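PDB 3OYV: imelysin from Bacteroides ovatus ATCC 8483, which belongs to the imelysin-like proteins implicated in bacterial iron uptake and probably acts as a metal-binding protein at the outer membrane. Local coordinates for residues 90-102 against 182-195. Numbering follows the deposited sequence.
Sequences GTAKIGDPYNLYK and FRNHIPSNETVAAM
The selenomethionine Met195 sets its CE over the centre of one face of the Tyr98 ring, 3.5 Å from the ring centroid and 9° off the normal, a CH-pi contact. Its SE stands obliquely to the same ring, a Met-aromatic pair. Lys102 CG, from Tyr98's own helix, covers the opposite face, offset from its centre. Ile186 O meets the ring edge in plane, 3.4 Å from Tyr98 CD1. The Tyr101 ring carries Pro187 over one face, with Pro187 CD 3.8 Å from its centroid. The Phe182 ring turns an edge to Ile94 O.

Met195 is a knob in the hole formed by Gly90, Ile94, Gly95 and Tyr98. Its chain bends at CG-SE (chi3 -65°), which folds CE over the tyrosine. These Met195 contacts hold for one of its two conformers. Packing is tight beside it: Ile94 CG2 is 3.5 Å from Thr191 CG2. At the polar edge of the contact one water accepts from Lys102 NZ, bonds Tyr98 OH and donates to Pro187 O, 2.6 Å from its oxygen.

The 182-184 3-10 segment, the type I turn His185-Ser188 and the start of helix 189-214, N-capped by Ser188, pack on the C-terminal end of helix 71-102. Helix segments 90-102 and 189-195 run roughly antiparallel (149°) in the mainly helical imelysin fold.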
ATOM      1  N   GLY A  90       5.350  -1.563  12.006  1.00 15.18           N
ATOM      2  CA  GLY A  90       6.291  -1.451  13.125  1.00 15.87           C
ATOM      3  C   GLY A  90       7.342  -2.544  13.155  1.00 15.18           C
ATOM      4  O   GLY A  90       8.551  -2.277  13.341  1.00 16.28           O
ATOM      5  N   THR A  91       6.882  -3.760  13.013  1.00 15.05           N
ATOM      6  CA  THR A  91       7.752  -4.888  13.264  1.00 16.20           C
ATOM      7  C   THR A  91       8.483  -5.355  12.003  1.00 16.12           C
ATOM      8  O   THR A  91       9.563  -5.897  12.106  1.00 14.35           O
ATOM      9  CB  THR A  91       7.027  -6.111  13.855  1.00 18.87           C
ATOM     10  OG1 THR A  91       6.165  -6.600  12.874  1.00 17.62           O
ATOM     11  CG2 THR A  91       6.191  -5.833  15.068  1.00 18.30           C
ATOM     12  N   ALA A  92       7.909  -5.128  10.813  1.00 15.91           N
ATOM     13  CA  ALA A  92       8.539  -5.574   9.570  1.00 15.32           C
ATOM     14  C   ALA A  92       9.120  -4.427   8.757  1.00 13.42           C
ATOM     15  O   ALA A  92      10.334  -4.378   8.502  1.00 14.56           O
ATOM     16  CB  ALA A  92       7.587  -6.401   8.724  1.00 17.60           C
ATOM     17  N   LYS A  93       8.287  -3.478   8.359  1.00 11.90           N
ATOM     18  CA  LYS A  93       8.789  -2.406   7.496  1.00 12.03           C
ATOM     19  C   LYS A  93       9.890  -1.585   8.192  1.00 12.30           C
ATOM     20  O   LYS A  93      10.931  -1.271   7.591  1.00 12.18           O
ATOM     21  CB  LYS A  93       7.651  -1.517   6.982  1.00 12.09           C
ATOM     22  CG  LYS A  93       6.598  -2.267   6.176  1.00 11.96           C
ATOM     23  CD  LYS A  93       5.542  -1.329   5.595  1.00 12.78           C
ATOM     24  CE  LYS A  93       4.427  -2.050   4.862  1.00 14.98           C
ATOM     25  NZ  LYS A  93       3.749  -1.126   3.914  1.00 17.74           N
ATOM     26  N   ILE A  94       9.664  -1.237   9.451  1.00 13.56           N
ATOM     27  CA  ILE A  94      10.656  -0.508  10.242  1.00 13.38           C
ATOM     28  C   ILE A  94      11.568  -1.490  11.002  1.00 13.00           C
ATOM     29  O   ILE A  94      12.810  -1.377  10.983  1.00 13.85           O
ATOM     30  CB  ILE A  94       9.978   0.502  11.215  1.00 13.61           C
ATOM     31  CG1 ILE A  94       9.113   1.470  10.402  1.00 14.95           C
ATOM     32  CG2 ILE A  94      11.065   1.240  12.081  1.00 14.48           C
ATOM     33  CD1 ILE A  94       8.297   2.411  11.278  1.00 15.97           C
ATOM     34  N   GLY A  95      10.961  -2.478  11.628  1.00 13.68           N
ATOM     35  CA  GLY A  95      11.655  -3.393  12.515  1.00 13.91           C
ATOM     36  C   GLY A  95      12.682  -4.299  11.878  1.00 14.39           C
ATOM     37  O   GLY A  95      13.735  -4.574  12.476  1.00 14.16           O
ATOM     38  N   ASP A  96      12.400  -4.814  10.692  1.00 13.60           N
ATOM     39  CA  ASP A  96      13.373  -5.708  10.051  1.00 14.54           C
ATOM     40  C   ASP A  96      14.682  -4.983   9.733  1.00 14.08           C
ATOM     41  O   ASP A  96      15.760  -5.458  10.115  1.00 14.78           O
ATOM     42  CB  ASP A  96      12.788  -6.435   8.844  1.00 14.15           C
ATOM     43  CG  ASP A  96      11.794  -7.499   9.229  1.00 20.64           C
ATOM     44  OD1 ASP A  96      11.772  -7.922  10.406  1.00 22.89           O
ATOM     45  OD2 ASP A  96      11.046  -7.946   8.320  1.00 24.14           O
ATOM     46  N   PRO A  97      14.616  -3.840   9.034  1.00 12.62           N
ATOM     47  CA  PRO A  97      15.877  -3.112   8.847  1.00 12.97           C
ATOM     48  C   PRO A  97      16.562  -2.732  10.170  1.00 12.05           C
ATOM     49  O   PRO A  97      17.791  -2.824  10.290  1.00 12.40           O
ATOM     50  CB  PRO A  97      15.461  -1.902   7.996  1.00 13.58           C
ATOM     51  CG  PRO A  97      14.226  -2.337   7.325  1.00 14.86           C
ATOM     52  CD  PRO A  97      13.514  -3.234   8.260  1.00 14.24           C
ATOM     53  N   TYR A  98      15.788  -2.286  11.147  1.00 11.89           N
ATOM     54  CA  TYR A  98      16.368  -1.916  12.435  1.00 11.66           C
ATOM     55  C   TYR A  98      17.101  -3.086  13.092  1.00 10.83           C
ATOM     56  O   TYR A  98      18.255  -2.939  13.507  1.00 12.50           O
ATOM     57  CB  TYR A  98      15.247  -1.374  13.372  1.00 13.00           C
ATOM     58  CG  TYR A  98      15.794  -0.996  14.722  1.00 12.37           C
ATOM     59  CD1 TYR A  98      16.420   0.243  14.922  1.00 12.10           C
ATOM     60  CD2 TYR A  98      15.734  -1.894  15.816  1.00 11.92           C
ATOM     61  CE1 TYR A  98      16.996   0.581  16.149  1.00 13.86           C
ATOM     62  CE2 TYR A  98      16.306  -1.554  17.041  1.00 14.27           C
ATOM     63  CZ  TYR A  98      16.916  -0.328  17.204  1.00 13.97           C
ATOM     64  OH  TYR A  98      17.476   0.019  18.416  1.00 18.74           O
ATOM     65  N   ASN A  99      16.472  -4.248  13.154  1.00 12.64           N
ATOM     66  CA  ASN A  99      17.122  -5.379  13.832  1.00 12.13           C
ATOM     67  C   ASN A  99      18.344  -5.873  13.051  1.00 13.08           C
ATOM     68  O   ASN A  99      19.375  -6.195  13.647  1.00 14.15           O
ATOM     69  CB  ASN A  99      16.131  -6.499  14.069  1.00 13.32           C
ATOM     70  CG  ASN A  99      15.127  -6.139  15.119  1.00 15.33           C
ATOM     71  OD1 ASN A  99      15.423  -5.388  16.044  1.00 18.80           O
ATOM     72  ND2 ASN A  99      13.920  -6.653  14.967  1.00 20.33           N
ATOM     73  N   LEU A 100      18.255  -5.918  11.719  1.00 12.48           N
ATOM     74  CA  LEU A 100      19.457  -6.222  10.921  1.00 11.89           C
ATOM     75  C   LEU A 100      20.605  -5.248  11.253  1.00 11.67           C
ATOM     76  O   LEU A 100      21.760  -5.664  11.456  1.00 12.86           O
ATOM     77  CB  LEU A 100      19.145  -6.123   9.420  1.00 12.54           C
ATOM     78  CG  LEU A 100      18.364  -7.250   8.791  1.00 14.58           C
ATOM     79  CD1 LEU A 100      17.801  -6.871   7.404  1.00 14.61           C
ATOM     80  CD2 LEU A 100      19.206  -8.552   8.737  1.00 17.25           C
ATOM     81  N   TYR A 101      20.309  -3.962  11.324  1.00 11.19           N
ATOM     82  CA  TYR A 101      21.312  -2.947  11.510  1.00 11.39           C
ATOM     83  C   TYR A 101      21.959  -3.145  12.881  1.00 12.14           C
ATOM     84  O   TYR A 101      23.200  -3.130  13.008  1.00 12.77           O
ATOM     85  CB  TYR A 101      20.694  -1.549  11.393  1.00 11.08           C
ATOM     86  CG  TYR A 101      21.723  -0.480  11.245  1.00 11.21           C
ATOM     87  CD1 TYR A 101      22.529  -0.064  12.323  1.00 12.38           C
ATOM     88  CD2 TYR A 101      21.964   0.102   9.993  1.00 11.26           C
ATOM     89  CE1 TYR A 101      23.485   0.899  12.150  1.00 13.04           C
ATOM     90  CE2 TYR A 101      22.929   1.048   9.832  1.00 11.16           C
ATOM     91  CZ  TYR A 101      23.684   1.453  10.887  1.00 12.04           C
ATOM     92  OH  TYR A 101      24.664   2.429  10.715  1.00 13.23           O
ATOM     93  N   LYS A 102      21.135  -3.308  13.917  1.00 12.65           N
ATOM     94  CA  LYS A 102      21.679  -3.423  15.278  1.00 13.80           C
ATOM     95  C   LYS A 102      22.525  -4.682  15.459  1.00 13.73           C
ATOM     96  O   LYS A 102      23.406  -4.686  16.338  1.00 16.77           O
ATOM     97  CB  LYS A 102      20.564  -3.381  16.302  1.00 13.88           C
ATOM     98  CG  LYS A 102      19.762  -2.083  16.338  1.00 15.54           C
ATOM     99  CD  LYS A 102      20.587  -0.831  16.510  1.00 17.34           C
ATOM    100  CE  LYS A 102      21.302  -0.760  17.831  1.00 17.72           C
ATOM    101  NZ  LYS A 102      21.919   0.600  17.999  1.00 19.77           N
ATOM    102  N   PHE A 182      14.604   7.586   6.107  1.00 11.44           N
ATOM    103  CA  PHE A 182      14.715   6.504   7.086  1.00 11.73           C
ATOM    104  C   PHE A 182      15.914   5.621   6.761  1.00 12.16           C
ATOM    105  O   PHE A 182      16.634   5.203   7.664  1.00 12.06           O
ATOM    106  CB  PHE A 182      13.399   5.694   7.135  1.00 11.58           C
ATOM    107  CG  PHE A 182      13.481   4.386   7.849  1.00 10.92           C
ATOM    108  CD1 PHE A 182      14.036   4.265   9.119  1.00 12.70           C
ATOM    109  CD2 PHE A 182      12.918   3.252   7.261  1.00 10.16           C
ATOM    110  CE1 PHE A 182      14.063   3.026   9.737  1.00 11.69           C
ATOM    111  CE2 PHE A 182      12.945   2.028   7.872  1.00 12.31           C
ATOM    112  CZ  PHE A 182      13.528   1.901   9.122  1.00 12.33           C
ATOM    113  N   ARG A 183      16.150   5.317   5.492  1.00 11.77           N
ATOM    114  CA  ARG A 183      17.235   4.405   5.157  0.60 12.70           C
ATOM    115  C   ARG A 183      18.602   4.866   5.666  1.00 13.37           C
ATOM    116  O   ARG A 183      19.463   4.026   5.907  1.00 13.87           O
ATOM    117  CB  ARG A 183      17.274   4.158   3.651  0.60 14.17           C
ATOM    118  CG  ARG A 183      18.379   3.216   3.220  0.60 17.58           C
ATOM    119  CD  ARG A 183      18.472   3.208   1.760  0.60 18.46           C
ATOM    120  NE  ARG A 183      19.443   2.271   1.216  0.60 16.31           N
ATOM    121  CZ  ARG A 183      20.640   2.599   0.718  0.60 17.46           C
ATOM    122  NH1 ARG A 183      21.105   3.831   0.767  0.60 16.75           N
ATOM    123  NH2 ARG A 183      21.411   1.653   0.197  0.60 17.83           N
ATOM    124  N   ASN A 184      18.792   6.172   5.839  1.00 12.60           N
ATOM    125  CA  ASN A 184      20.072   6.705   6.353  1.00 14.03           C
ATOM    126  C   ASN A 184      20.074   6.946   7.852  1.00 13.13           C
ATOM    127  O   ASN A 184      21.066   7.449   8.398  1.00 15.31           O
ATOM    128  CB  ASN A 184      20.470   8.016   5.651  1.00 16.08           C
ATOM    129  CG  ASN A 184      20.869   7.817   4.205  1.00 17.81           C
ATOM    130  OD1 ASN A 184      21.087   6.708   3.784  1.00 18.50           O
ATOM    131  ND2 ASN A 184      20.949   8.914   3.436  1.00 20.41           N
ATOM    132  N   HIS A 185      18.966   6.616   8.509  1.00 12.74           N
ATOM    133  CA  HIS A 185      18.790   6.836   9.952  1.00 12.99           C
ATOM    134  C   HIS A 185      18.152   5.646  10.659  1.00 12.34           C
ATOM    135  O   HIS A 185      17.400   5.804  11.624  1.00 13.05           O
ATOM    136  CB  HIS A 185      17.949   8.098  10.156  1.00 13.41           C
ATOM    137  CG  HIS A 185      18.592   9.305   9.602  1.00 14.04           C
ATOM    138  ND1 HIS A 185      18.324   9.807   8.350  1.00 16.71           N
ATOM    139  CD2 HIS A 185      19.549  10.096  10.131  1.00 15.43           C
ATOM    140  CE1 HIS A 185      19.099  10.853   8.129  1.00 17.39           C
ATOM    141  NE2 HIS A 185      19.845  11.053   9.195  1.00 21.44           N
ATOM    142  N   ILE A 186      18.474   4.448  10.196  1.00 12.15           N
ATOM    143  CA  ILE A 186      17.868   3.262  10.730  1.00 12.75           C
ATOM    144  C   ILE A 186      18.094   3.120  12.255  1.00 12.77           C
ATOM    145  O   ILE A 186      17.121   2.936  12.955  1.00 14.00           O
ATOM    146  CB  ILE A 186      18.299   2.009   9.972  1.00 12.59           C
ATOM    147  CG1 ILE A 186      17.779   2.038   8.522  1.00 12.00           C
ATOM    148  CG2 ILE A 186      17.880   0.749  10.702  1.00 14.16           C
ATOM    149  CD1 ILE A 186      18.351   0.944   7.622  1.00 13.64           C
ATOM    150  N   PRO A 187      19.319   3.333  12.791  1.00 13.12           N
ATOM    151  CA  PRO A 187      19.488   3.085  14.233  1.00 13.55           C
ATOM    152  C   PRO A 187      19.000   4.224  15.117  1.00 15.35           C
ATOM    153  O   PRO A 187      19.190   4.161  16.317  1.00 17.42           O
ATOM    154  CB  PRO A 187      20.991   2.845  14.356  1.00 14.79           C
ATOM    155  CG  PRO A 187      21.583   3.658  13.227  1.00 13.31           C
ATOM    156  CD  PRO A 187      20.603   3.442  12.091  1.00 13.09           C
ATOM    157  N   SER A 188      18.402   5.264  14.557  1.00 16.29           N
ATOM    158  CA  SER A 188      18.071   6.468  15.318  1.00 16.25           C
ATOM    159  C   SER A 188      17.088   6.192  16.451  1.00 19.48           C
ATOM    160  O   SER A 188      16.325   5.229  16.414  1.00 17.95           O
ATOM    161  CB  SER A 188      17.498   7.532  14.401  1.00 14.98           C
ATOM    162  OG  SER A 188      16.174   7.199  13.993  1.00 16.03           O
ATOM    163  N   ASN A 189      17.157   7.032  17.481  1.00 20.25           N
ATOM    164  CA  ASN A 189      16.169   6.989  18.550  1.00 22.55           C
ATOM    165  C   ASN A 189      14.754   7.140  18.001  1.00 21.39           C
ATOM    166  O   ASN A 189      13.821   6.559  18.511  1.00 21.53           O
ATOM    167  CB  ASN A 189      16.439   8.087  19.574  1.00 23.38           C
ATOM    168  CG  ASN A 189      17.730   7.865  20.356  1.00 27.33           C
ATOM    169  OD1 ASN A 189      18.171   6.736  20.529  1.00 27.45           O
ATOM    170  ND2 ASN A 189      18.310   8.947  20.844  1.00 33.74           N
ATOM    171  N   GLU A 190      14.621   7.942  16.966  1.00 18.47           N
ATOM    172  CA  GLU A 190      13.302   8.133  16.337  1.00 16.42           C
ATOM    173  C   GLU A 190      12.753   6.854  15.688  1.00 16.77           C
ATOM    174  O   GLU A 190      11.556   6.554  15.778  1.00 18.43           O
ATOM    175  CB  GLU A 190      13.348   9.302  15.371  1.00 17.76           C
ATOM    176  CG  GLU A 190      13.660  10.648  16.030  1.00 22.00           C
ATOM    177  CD  GLU A 190      15.152  11.012  16.068  1.00 26.33           C
ATOM    178  OE1 GLU A 190      16.005  10.125  15.919  1.00 22.69           O
ATOM    179  OE2 GLU A 190      15.455  12.203  16.246  1.00 31.75           O
ATOM    180  N   THR A 191      13.618   6.040  15.102  1.00 16.57           N
ATOM    181  CA  THR A 191      13.207   4.718  14.617  1.00 14.80           C
ATOM    182  C   THR A 191      12.580   3.846  15.712  1.00 14.98           C
ATOM    183  O   THR A 191      11.496   3.255  15.520  1.00 16.79           O
ATOM    184  CB  THR A 191      14.387   3.979  13.978  1.00 15.58           C
ATOM    185  OG1 THR A 191      14.865   4.770  12.892  1.00 15.47           O
ATOM    186  CG2 THR A 191      13.950   2.590  13.483  1.00 14.63           C
ATOM    187  N   VAL A 192      13.250   4.114  16.857  0.60 15.43           N
ATOM    188  CA  VAL A 192      12.864   3.591  18.121  0.60 12.03           C
ATOM    189  C   VAL A 192      11.550   4.204  18.545  0.60 10.55           C
ATOM    190  O   VAL A 192      10.631   3.464  18.801  0.60 10.22           O
ATOM    191  CB  VAL A 192      13.938   3.657  19.212  0.60 10.89           C
ATOM    192  CG1 VAL A 192      13.366   3.049  20.487  0.60 14.30           C
ATOM    193  CG2 VAL A 192      15.168   2.901  18.743  0.60 11.63           C
ATOM    194  N   ALA A 193      11.431   5.527  18.573  0.60 10.77           N
ATOM    195  CA  ALA A 193      10.167   6.145  18.929  0.60 11.04           C
ATOM    196  C   ALA A 193       9.045   5.751  17.943  0.60 11.24           C
ATOM    197  O   ALA A 193       7.904   5.557  18.361  0.60 11.69           O
ATOM    198  CB  ALA A 193      10.314   7.635  19.024  0.60 11.46           C
ATOM    199  N   ALA A 194       9.350   5.628  16.648  0.60 10.61           N
ATOM    200  CA  ALA A 194       8.329   5.242  15.669  0.60  9.77           C
ATOM    201  C   ALA A 194       7.878   3.799  15.881  0.60  8.95           C
ATOM    202  O   ALA A 194       6.682   3.514  15.851  0.60 10.87           O
ATOM    203  CB  ALA A 194       8.817   5.439  14.243  0.60  9.05           C
HETATM  204  N   MSE A 195       8.812   2.897  16.169  0.60  9.86           N
HETATM  205  CA  MSE A 195       8.464   1.508  16.472  0.60  9.17           C
HETATM  206  C   MSE A 195       7.591   1.426  17.729  0.60 10.62           C
HETATM  207  O   MSE A 195       6.586   0.711  17.767  0.60 12.48           O
HETATM  208  CB  MSE A 195       9.733   0.668  16.647  0.60 11.41           C
HETATM  209  CG  MSE A 195      10.492   0.435  15.321  0.60 12.04           C
HETATM  210 SE   MSE A 195      12.084  -0.694  15.481  0.60 15.70          SE
HETATM  211  CE  MSE A 195      13.091   0.473  16.582  0.60 19.37           C
TER
HETATM  212  O   HOH W   1      19.327   2.337  18.231  1.00 28.71           O